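Local atomic coordinates of tRNA (cytosine(38)-C(5))-methyltransferase (Schizosaccharomyces pombe, PDB entry 6FDF), a protein that methylates carbon 5 of cytosine 38 in the anticodon loop of tRNA(Asp), and less efficiently of tRNA(Glu), using S-adenosyl-L-methionine as methyl donor. Residues F160-R174 with N317-P331. Residues are numbered along the deposited sequence; the frame is centred on the assembly and turned at random.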
loop_
_atom_site.group_PDB
_atom_site.type_symbol
_atom_site.label_atom_id
_atom_site.label_comp_id
_atom_site.label_asym_id
_atom_site.label_seq_id
_atom_site.Cartn_x
_atom_site.Cartn_y
_atom_site.Cartn_z
ATOM N N PHE A 160 10.027 -1.335 -11.011
ATOM C CA PHE A 160 10.385 0.075 -11.033
ATOM C C PHE A 160 11.702 0.287 -10.295
ATOM O O PHE A 160 11.943 1.361 -9.739
ATOM C CB PHE A 160 9.278 0.926 -10.410
ATOM C CG PHE A 160 7.948 0.823 -11.120
ATOM C CD1 PHE A 160 7.054 -0.193 -10.801
ATOM C CD2 PHE A 160 7.587 1.742 -12.093
ATOM C CE1 PHE A 160 5.827 -0.291 -11.441
ATOM C CE2 PHE A 160 6.360 1.650 -12.741
ATOM C CZ PHE A 160 5.481 0.632 -12.416
ATOM N N ASN A 161 12.570 -0.732 -10.294
ATOM C CA ASN A 161 13.896 -0.649 -9.674
ATOM C C ASN A 161 13.791 -0.374 -8.183
ATOM O O ASN A 161 14.522 0.449 -7.629
ATOM C CB ASN A 161 14.758 0.412 -10.324
ATOM C CG ASN A 161 16.223 0.333 -9.923
ATOM O OD1 ASN A 161 16.721 -0.722 -9.532
ATOM N ND2 ASN A 161 16.925 1.459 -10.035
ATOM N N ILE A 162 12.861 -1.055 -7.532
ATOM C CA ILE A 162 12.706 -0.983 -6.089
ATOM C C ILE A 162 12.852 -2.416 -5.593
ATOM O O ILE A 162 12.136 -3.305 -6.060
ATOM C CB ILE A 162 11.349 -0.389 -5.678
ATOM C CG1 ILE A 162 11.208 1.032 -6.230
ATOM C CG2 ILE A 162 11.191 -0.417 -4.164
ATOM C CD1 ILE A 162 9.767 1.525 -6.286
ATOM N N PRO A 163 13.773 -2.696 -4.676
ATOM C CA PRO A 163 14.079 -4.089 -4.305
ATOM C C PRO A 163 13.094 -4.659 -3.288
ATOM O O PRO A 163 13.461 -5.090 -2.193
ATOM C CB PRO A 163 15.501 -3.969 -3.742
ATOM C CG PRO A 163 15.527 -2.602 -3.130
ATOM C CD PRO A 163 14.706 -1.738 -4.057
ATOM N N ASN A 164 11.816 -4.657 -3.651
ATOM C CA ASN A 164 10.806 -5.263 -2.798
ATOM C C ASN A 164 9.681 -5.794 -3.672
ATOM O O ASN A 164 9.260 -5.135 -4.625
ATOM C CB ASN A 164 10.270 -4.255 -1.768
ATOM C CG ASN A 164 9.207 -4.852 -0.854
ATOM O OD1 ASN A 164 8.087 -4.340 -0.768
ATOM N ND2 ASN A 164 9.549 -5.945 -0.174
ATOM N N SER A 165 9.203 -6.985 -3.332
ATOM C CA SER A 165 8.039 -7.567 -3.978
ATOM C C SER A 165 6.784 -7.090 -3.265
ATOM O O SER A 165 6.681 -7.199 -2.041
ATOM C CB SER A 165 8.112 -9.093 -3.955
ATOM O OG SER A 165 9.308 -9.546 -4.550
ATOM N N ARG A 166 5.841 -6.553 -4.033
ATOM C CA ARG A 166 4.541 -6.198 -3.478
ATOM C C ARG A 166 3.541 -6.075 -4.620
ATOM O O ARG A 166 3.111 -4.970 -4.967
ATOM C CB ARG A 166 4.640 -4.903 -2.662
ATOM C CG ARG A 166 3.444 -4.616 -1.741
ATOM C CD ARG A 166 3.719 -3.405 -0.851
ATOM N NE ARG A 166 2.652 -3.190 0.131
ATOM C CZ ARG A 166 2.516 -3.904 1.246
ATOM N NH1 ARG A 166 3.385 -4.869 1.525
ATOM N NH2 ARG A 166 1.516 -3.653 2.085
ATOM N N SER A 167 3.195 -7.205 -5.231
ATOM C CA SER A 167 2.298 -7.189 -6.379
ATOM C C SER A 167 0.910 -6.762 -5.933
ATOM O O SER A 167 0.364 -7.295 -4.960
ATOM C CB SER A 167 2.249 -8.560 -7.052
ATOM O OG SER A 167 3.514 -8.891 -7.599
ATOM N N ARG A 168 0.348 -5.784 -6.634
ATOM C CA ARG A 168 -0.966 -5.254 -6.308
ATOM C C ARG A 168 -1.740 -5.004 -7.590
ATOM O O ARG A 168 -1.157 -4.707 -8.634
ATOM C CB ARG A 168 -0.862 -3.949 -5.511
ATOM C CG ARG A 168 -0.228 -4.118 -4.143
ATOM C CD ARG A 168 -1.149 -4.963 -3.276
ATOM N NE ARG A 168 -0.772 -4.969 -1.868
ATOM C CZ ARG A 168 -0.106 -5.953 -1.269
ATOM N NH1 ARG A 168 0.165 -5.869 0.031
ATOM N NH2 ARG A 168 0.283 -7.016 -1.961
ATOM N N TRP A 169 -3.062 -5.126 -7.490
ATOM C CA TRP A 169 -3.972 -4.741 -8.557
ATOM C C TRP A 169 -4.292 -3.260 -8.442
ATOM O O TRP A 169 -4.437 -2.733 -7.335
ATOM C CB TRP A 169 -5.262 -5.560 -8.469
ATOM C CG TRP A 169 -6.303 -5.220 -9.498
ATOM C CD1 TRP A 169 -6.467 -5.803 -10.722
ATOM C CD2 TRP A 169 -7.348 -4.244 -9.374
ATOM N NE1 TRP A 169 -7.540 -5.242 -11.375
ATOM C CE2 TRP A 169 -8.098 -4.284 -10.571
ATOM C CE3 TRP A 169 -7.718 -3.339 -8.372
ATOM C CZ2 TRP A 169 -9.195 -3.453 -10.795
ATOM C CZ3 TRP A 169 -8.812 -2.511 -8.595
ATOM C CH2 TRP A 169 -9.535 -2.574 -9.798
ATOM N N TYR A 170 -4.397 -2.593 -9.592
ATOM C CA TYR A 170 -4.778 -1.188 -9.652
ATOM C C TYR A 170 -5.857 -0.987 -10.701
ATOM O O TYR A 170 -5.762 -1.524 -11.811
ATOM C CB TYR A 170 -3.590 -0.290 -9.996
ATOM C CG TYR A 170 -2.460 -0.377 -9.012
ATOM C CD1 TYR A 170 -2.407 0.466 -7.915
ATOM C CD2 TYR A 170 -1.415 -1.278 -9.209
ATOM C CE1 TYR A 170 -1.352 0.406 -7.023
ATOM C CE2 TYR A 170 -0.366 -1.350 -8.320
ATOM C CZ TYR A 170 -0.339 -0.505 -7.230
ATOM O OH TYR A 170 0.703 -0.573 -6.336
ATOM N N GLY A 171 -6.878 -0.214 -10.342
ATOM C CA GLY A 171 -7.872 0.249 -11.290
ATOM C C GLY A 171 -7.838 1.759 -11.399
ATOM O O GLY A 171 -7.902 2.455 -10.381
ATOM N N LEU A 172 -7.683 2.269 -12.615
ATOM C CA LEU A 172 -7.681 3.702 -12.894
ATOM C C LEU A 172 -8.883 3.998 -13.774
ATOM O O LEU A 172 -9.026 3.397 -14.844
ATOM C CB LEU A 172 -6.389 4.130 -13.599
ATOM C CG LEU A 172 -5.124 4.360 -12.765
ATOM C CD1 LEU A 172 -4.682 3.098 -12.042
ATOM C CD2 LEU A 172 -4.003 4.878 -13.655
ATOM N N ALA A 173 -9.739 4.926 -13.338
ATOM C CA ALA A 173 -10.983 5.217 -14.045
ATOM C C ALA A 173 -11.085 6.707 -14.330
ATOM O O ALA A 173 -10.881 7.525 -13.429
ATOM C CB ALA A 173 -12.207 4.756 -13.234
ATOM N N ARG A 174 -11.391 7.054 -15.582
ATOM C CA ARG A 174 -11.686 8.425 -15.985
ATOM C C ARG A 174 -13.122 8.504 -16.478
ATOM O O ARG A 174 -13.521 7.732 -17.357
ATOM C CB ARG A 174 -10.755 8.906 -17.104
ATOM C CG ARG A 174 -9.281 8.962 -16.761
ATOM C CD ARG A 174 -8.496 9.257 -18.017
ATOM N NE ARG A 174 -7.079 9.496 -17.759
ATOM C CZ ARG A 174 -6.149 9.523 -18.712
ATOM N NH1 ARG A 174 -4.872 9.731 -18.400
ATOM N NH2 ARG A 174 -6.492 9.328 -19.983
ATOM N N ASN A 317 2.594 0.974 -1.965
ATOM C CA ASN A 317 3.886 1.524 -2.340
ATOM C C ASN A 317 3.663 2.925 -2.898
ATOM O O ASN A 317 3.003 3.094 -3.932
ATOM C CB ASN A 317 4.613 0.636 -3.348
ATOM C CG ASN A 317 5.995 1.156 -3.661
ATOM O OD1 ASN A 317 6.139 2.201 -4.296
ATOM N ND2 ASN A 317 7.028 0.456 -3.182
ATOM N N VAL A 318 4.231 3.917 -2.207
ATOM C CA VAL A 318 4.008 5.327 -2.516
ATOM C C VAL A 318 4.595 5.693 -3.875
ATOM O O VAL A 318 4.022 6.503 -4.618
ATOM C CB VAL A 318 4.604 6.194 -1.390
ATOM C CG1 VAL A 318 4.572 7.672 -1.762
ATOM C CG2 VAL A 318 3.858 5.948 -0.082
ATOM N N LYS A 319 5.753 5.117 -4.212
ATOM C CA LYS A 319 6.394 5.401 -5.495
ATOM C C LYS A 319 5.536 4.927 -6.662
ATOM O O LYS A 319 5.243 5.701 -7.582
ATOM C CB LYS A 319 7.776 4.744 -5.548
ATOM C CG LYS A 319 8.928 5.678 -5.232
ATOM C CD LYS A 319 9.073 6.752 -6.300
ATOM C CE LYS A 319 10.092 7.799 -5.890
ATOM N NZ LYS A 319 10.017 8.997 -6.761
ATOM N N VAL A 320 5.141 3.651 -6.652
ATOM C CA VAL A 320 4.313 3.111 -7.735
ATOM C C VAL A 320 3.034 3.926 -7.904
ATOM O O VAL A 320 2.655 4.295 -9.022
ATOM C CB VAL A 320 4.004 1.622 -7.493
ATOM C CG1 VAL A 320 3.099 1.081 -8.597
ATOM C CG2 VAL A 320 5.307 0.805 -7.444
ATOM N N VAL A 321 2.359 4.240 -6.797
ATOM C CA VAL A 321 1.108 4.983 -6.914
ATOM C C VAL A 321 1.345 6.411 -7.399
ATOM O O VAL A 321 0.494 6.980 -8.099
ATOM C CB VAL A 321 0.356 4.932 -5.571
ATOM C CG1 VAL A 321 -0.883 5.807 -5.604
ATOM C CG2 VAL A 321 -0.031 3.493 -5.281
ATOM N N SER A 322 2.489 7.020 -7.054
ATOM C CA SER A 322 2.780 8.356 -7.575
ATOM C C SER A 322 2.816 8.353 -9.101
ATOM O O SER A 322 2.335 9.292 -9.748
ATOM C CB SER A 322 4.104 8.887 -7.015
ATOM O OG SER A 322 5.239 8.275 -7.620
ATOM N N TYR A 323 3.371 7.294 -9.694
ATOM C CA TYR A 323 3.376 7.178 -11.149
ATOM C C TYR A 323 1.965 6.999 -11.701
ATOM O O TYR A 323 1.611 7.608 -12.718
ATOM C CB TYR A 323 4.251 6.003 -11.586
ATOM C CG TYR A 323 5.695 6.043 -11.162
ATOM C CD1 TYR A 323 6.395 7.239 -11.089
ATOM C CD2 TYR A 323 6.363 4.870 -10.842
ATOM C CE1 TYR A 323 7.734 7.259 -10.712
ATOM C CE2 TYR A 323 7.687 4.880 -10.459
ATOM C CZ TYR A 323 8.369 6.073 -10.393
ATOM O OH TYR A 323 9.693 6.069 -10.011
ATOM N N LEU A 324 1.159 6.139 -11.070
ATOM C CA LEU A 324 -0.201 5.914 -11.554
ATOM C C LEU A 324 -1.057 7.165 -11.410
ATOM O O LEU A 324 -1.897 7.449 -12.272
ATOM C CB LEU A 324 -0.842 4.746 -10.804
ATOM C CG LEU A 324 -0.223 3.381 -11.108
ATOM C CD1 LEU A 324 -0.572 2.405 -10.017
ATOM C CD2 LEU A 324 -0.661 2.858 -12.476
ATOM N N ILE A 325 -0.865 7.918 -10.325
ATOM C CA ILE A 325 -1.600 9.172 -10.162
ATOM C C ILE A 325 -1.253 10.137 -11.288
ATOM O O ILE A 325 -2.135 10.789 -11.859
ATOM C CB ILE A 325 -1.316 9.782 -8.777
ATOM C CG1 ILE A 325 -2.096 9.026 -7.702
ATOM C CG2 ILE A 325 -1.680 11.267 -8.747
ATOM C CD1 ILE A 325 -1.713 9.419 -6.288
ATOM N N SER A 326 0.038 10.255 -11.612
ATOM C CA SER A 326 0.469 11.112 -12.712
ATOM C C SER A 326 -0.213 10.720 -14.017
ATOM O O SER A 326 -0.699 11.580 -14.765
ATOM C CB SER A 326 1.986 11.032 -12.864
ATOM O OG SER A 326 2.631 11.537 -11.712
ATOM N N LEU A 327 -0.243 9.421 -14.312
ATOM C CA LEU A 327 -0.938 8.933 -15.500
ATOM C C LEU A 327 -2.424 9.258 -15.442
ATOM O O LEU A 327 -2.997 9.786 -16.400
ATOM C CB LEU A 327 -0.729 7.428 -15.642
ATOM C CG LEU A 327 -1.452 6.776 -16.819
ATOM C CD1 LEU A 327 -0.930 7.347 -18.132
ATOM C CD2 LEU A 327 -1.284 5.270 -16.778
ATOM N N LEU A 328 -3.065 8.941 -14.316
ATOM C CA LEU A 328 -4.512 9.102 -14.204
ATOM C C LEU A 328 -4.949 10.534 -14.488
ATOM O O LEU A 328 -5.933 10.761 -15.204
ATOM C CB LEU A 328 -4.960 8.672 -12.808
ATOM C CG LEU A 328 -6.445 8.766 -12.462
ATOM C CD1 LEU A 328 -7.277 7.920 -13.410
ATOM C CD2 LEU A 328 -6.683 8.346 -11.001
ATOM N N LEU A 329 -4.239 11.510 -13.930
ATOM C CA LEU A 329 -4.684 12.896 -13.949
ATOM C C LEU A 329 -4.142 13.700 -15.129
ATOM O O LEU A 329 -4.276 14.928 -15.125
ATOM C CB LEU A 329 -4.293 13.585 -12.638
ATOM C CG LEU A 329 -4.828 12.919 -11.370
ATOM C CD1 LEU A 329 -4.255 13.613 -10.151
ATOM C CD2 LEU A 329 -6.349 12.949 -11.362
ATOM N N GLU A 330 -3.533 13.055 -16.126
ATOM C CA GLU A 330 -3.018 13.793 -17.281
ATOM C C GLU A 330 -4.044 14.703 -17.954
ATOM O O GLU A 330 -3.666 15.828 -18.324
ATOM C CB GLU A 330 -2.413 12.826 -18.313
ATOM C CG GLU A 330 -1.116 12.193 -17.833
ATOM C CD GLU A 330 -0.380 11.428 -18.915
ATOM O OE1 GLU A 330 -0.991 11.090 -19.948
ATOM O OE2 GLU A 330 0.824 11.166 -18.725
ATOM N N PRO A 331 -5.310 14.309 -18.163
ATOM C CA PRO A 331 -6.247 15.218 -18.847
ATOM C C PRO A 331 -6.502 16.518 -18.101
ATOM O O PRO A 331 -7.138 17.416 -18.671
ATOM C CB PRO A 331 -7.535 14.388 -18.957
ATOM C CG PRO A 331 -7.074 12.977 -18.897
ATOM C CD PRO A 331 -5.939 12.997 -17.915
HETATM O O HOH W 1 10.871 3.499 -9.254
HETATM O O HOH W 2 7.457 -1.722 -1.593
HETATM O O HOH W 3 0.627 -0.452 -3.677
HETATM O O HOH W 4 -2.918 9.105 -20.376
#
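Arg174 reaches from strand 168-175 to the C-terminal turn of helix 318-328 and binds two backbone carbonyls there. Arg174 NE donates to Leu328 O at 3.1 Å in a fairly straight bond; Arg174 NH1 reaches Leu327 O at 2.7 Å, close to the guanidinium plane but more bent. Pro331 lays CD over one face of the same group, and a water links NH1 to Glu330 OE1. Without the guanidinium, as with an alanine here, Leu327 O and Leu328 O would probably lose these donors and Pro331 the flat group it packs on.

Further along, Leu324 comes in across Tyr170, its CD1 methyl seated over the ring face in a CH-pi contact 3.5 Å from the centroid. With CG beside its backbone N (chi1 -60°), Tyr170 carries its hydroxyl to Val320 CG1 and to a water shared with the backbone N of Asn317. Leu172 turns CD2 to Leu324 O and Leu327 CD2, and its CB meets Leu328 CD1.

Nearer the helix N-terminus, the Phe160 and Tyr323 side chains run alongside in opposite senses, ring planes inclined by 32°, with Phe160 CD2 3.5 Å from Tyr323 CE2. Asn317 N-caps the helix through OD1 to Val320 N.

Helix 318-328 thus runs nearly parallel to segment 168-174 (20°), packing on the Rossmann-like sheet where strand 168-175 lies antiparallel between 121-127 and 148-155; helix 22-29 touches the helix through Val318, Val321 and Ser322.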